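Long-range contact in trichothecene 3-O-acetyltransferase TRI101 (Fusarium sporotrichioides, PDB 2ZBA), which transfers an acetyl group from acetyl coenzyme A to the 3-hydroxyl of trichothecenes during the biosynthesis of mycotoxins such as T-2 toxin: residues Y29-L34 with V124-K129. Sequence-based numbering, arbitrary orientation.
Sequences YTQISL and VVAPRK
Gln31 and Tyr29 of strand 29-37 reach the segment that leaves helix 122-125, laid over one face of the mixed beta-sheet that strand 29-37 shares with 156-164, 146-153, 92-97 and 407-409 in this BAHD-superfamily acyltransferase. The alternation of the strand selects the contacting residues: Tyr29, Gln31 and Ser33 direct their CB atoms toward 124-129, whereas Thr30 directs its own away.

Packing is tightest around the Gln31 amide. With CG anti to the carbonyl carbon (chi1 -60°) and the chain extended beyond it, NE2 is carried to 2.6 Å from Arg128 O; the N-H...O angle of 126° marks this hydrogen bond as weak despite its short length. The same nitrogen lies 3.3 Å from Ala126 CB, so methyl and carbonyl both crowd it. Glu122 OE1 also accepts from NE2, Arg410 NH1 bonds OE1, and Asn162 ND2 gives Arg128 O another donor; together these bonds fix the rotation of the buried amide.

The fit relaxes toward Ser33, whose OG comes no nearer than 4.1 Å to Val125 CG2 and is instead hydrogen-bonded with Thr160 OG1, which is also hydrogen-bonded with Val125 O.

At the other end, Arg128 and Lys129 are partly exposed. Lys129 turns its CB away, while its carbonyl O approaches Tyr29 CB at 3.7 Å. Arg128 bends at chi3 and lies over the buried Tyr29 ring, its guanidinium plane inclined 30° to the ring plane, while Tyr29 OH bonds Pro144 O and Lys129 NZ forms salt bridges with Glu122 and Glu414. Arg128 CD makes a CH-pi contact over the ring face, 4.1 Å from the centroid, and Arg128 NE sits 3.3 Å from Tyr29 CE1.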
loop_
_atom_site.group_PDB
_atom_site.type_symbol
_atom_site.label_atom_id
_atom_site.label_comp_id
_atom_site.label_asym_id
_atom_site.label_seq_id
_atom_site.Cartn_x
_atom_site.Cartn_y
_atom_site.Cartn_z
ATOM N N TYR A 29 -6.202 7.842 2.632
ATOM C CA TYR A 29 -6.450 7.395 1.262
ATOM C C TYR A 29 -5.199 6.775 0.668
ATOM O O TYR A 29 -4.134 7.384 0.672
ATOM C CB TYR A 29 -6.957 8.533 0.367
ATOM C CG TYR A 29 -8.436 8.725 0.500
ATOM C CD1 TYR A 29 -8.963 9.656 1.406
ATOM C CD2 TYR A 29 -9.317 7.971 -0.248
ATOM C CE1 TYR A 29 -10.343 9.822 1.558
ATOM C CE2 TYR A 29 -10.695 8.130 -0.114
ATOM C CZ TYR A 29 -11.195 9.058 0.781
ATOM O OH TYR A 29 -12.551 9.206 0.910
ATOM N N THR A 30 -5.331 5.544 0.185
ATOM C CA THR A 30 -4.273 4.929 -0.616
ATOM C C THR A 30 -4.318 5.468 -2.040
ATOM O O THR A 30 -5.374 5.464 -2.669
ATOM C CB THR A 30 -4.399 3.399 -0.645
ATOM O OG1 THR A 30 -4.293 2.892 0.691
ATOM C CG2 THR A 30 -3.267 2.770 -1.495
ATOM N N GLN A 31 -3.159 5.904 -2.540
ATOM C CA GLN A 31 -3.030 6.490 -3.879
ATOM C C GLN A 31 -2.074 5.691 -4.781
ATOM O O GLN A 31 -1.051 5.211 -4.309
ATOM C CB GLN A 31 -2.494 7.919 -3.789
ATOM C CG GLN A 31 -3.347 8.902 -3.007
ATOM C CD GLN A 31 -2.596 10.152 -2.678
ATOM O OE1 GLN A 31 -1.364 10.128 -2.523
ATOM N NE2 GLN A 31 -3.321 11.278 -2.561
ATOM N N ILE A 32 -2.412 5.572 -6.072
ATOM C CA ILE A 32 -1.516 4.943 -7.059
ATOM C C ILE A 32 -1.668 5.624 -8.426
ATOM O O ILE A 32 -2.779 5.929 -8.854
ATOM C CB ILE A 32 -1.731 3.399 -7.166
ATOM C CG1 ILE A 32 -0.639 2.726 -8.019
ATOM C CG2 ILE A 32 -3.124 3.071 -7.709
ATOM C CD1 ILE A 32 0.717 2.556 -7.330
ATOM N N SER A 33 -0.544 5.876 -9.101
ATOM C CA SER A 33 -0.591 6.588 -10.384
ATOM C C SER A 33 -0.075 5.722 -11.512
ATOM O O SER A 33 1.003 5.132 -11.396
ATOM C CB SER A 33 0.237 7.869 -10.348
ATOM O OG SER A 33 -0.267 8.762 -9.403
ATOM N N LEU A 34 -0.837 5.675 -12.605
ATOM C CA LEU A 34 -0.432 4.936 -13.805
ATOM C C LEU A 34 -0.175 5.942 -14.915
ATOM O O LEU A 34 -1.077 6.693 -15.281
ATOM C CB LEU A 34 -1.497 3.929 -14.234
ATOM C CG LEU A 34 -1.631 2.614 -13.442
ATOM C CD1 LEU A 34 -1.740 2.814 -11.905
ATOM C CD2 LEU A 34 -2.805 1.773 -13.973
ATOM N N VAL A 124 -0.587 17.719 -6.963
ATOM C CA VAL A 124 -0.656 17.908 -8.419
ATOM C C VAL A 124 -1.447 16.775 -9.107
ATOM O O VAL A 124 -2.286 17.037 -9.977
ATOM C CB VAL A 124 0.784 18.045 -9.042
ATOM C CG1 VAL A 124 0.739 18.074 -10.560
ATOM C CG2 VAL A 124 1.508 19.278 -8.523
ATOM N N VAL A 125 -1.196 15.521 -8.718
ATOM C CA VAL A 125 -1.744 14.385 -9.474
ATOM C C VAL A 125 -2.943 13.625 -8.891
ATOM O O VAL A 125 -3.603 12.868 -9.617
ATOM C CB VAL A 125 -0.626 13.376 -9.925
ATOM C CG1 VAL A 125 0.350 14.052 -10.900
ATOM C CG2 VAL A 125 0.108 12.758 -8.711
ATOM N N ALA A 126 -3.252 13.844 -7.618
ATOM C CA ALA A 126 -4.284 13.065 -6.914
ATOM C C ALA A 126 -5.523 13.901 -6.535
ATOM O O ALA A 126 -5.399 15.099 -6.243
ATOM C CB ALA A 126 -3.686 12.418 -5.679
ATOM N N PRO A 127 -6.720 13.273 -6.541
ATOM C CA PRO A 127 -7.951 14.032 -6.268
ATOM C C PRO A 127 -8.148 14.394 -4.798
ATOM O O PRO A 127 -8.871 15.351 -4.495
ATOM C CB PRO A 127 -9.061 13.094 -6.757
ATOM C CG PRO A 127 -8.486 11.713 -6.585
ATOM C CD PRO A 127 -6.995 11.851 -6.833
ATOM N N ARG A 128 -7.510 13.636 -3.903
ATOM C CA ARG A 128 -7.509 13.923 -2.469
ATOM C C ARG A 128 -6.176 13.518 -1.871
ATOM O O ARG A 128 -5.506 12.636 -2.397
ATOM C CB ARG A 128 -8.530 13.053 -1.765
ATOM C CG ARG A 128 -9.925 13.511 -1.776
ATOM C CD ARG A 128 -10.624 12.590 -0.835
ATOM N NE ARG A 128 -10.317 12.938 0.549
ATOM C CZ ARG A 128 -11.235 13.321 1.432
ATOM N NH1 ARG A 128 -10.882 13.628 2.674
ATOM N NH2 ARG A 128 -12.511 13.394 1.071
ATOM N N LYS A 129 -5.846 14.101 -0.722
ATOM C CA LYS A 129 -4.589 13.810 -0.029
ATOM C C LYS A 129 -4.570 12.444 0.676
ATOM O O LYS A 129 -5.617 11.878 1.014
ATOM C CB LYS A 129 -4.280 14.926 0.958
ATOM C CG LYS A 129 -3.810 16.220 0.329
ATOM C CD LYS A 129 -3.766 17.363 1.371
ATOM C CE LYS A 129 -2.840 17.054 2.540
ATOM N NZ LYS A 129 -1.412 16.971 2.102
#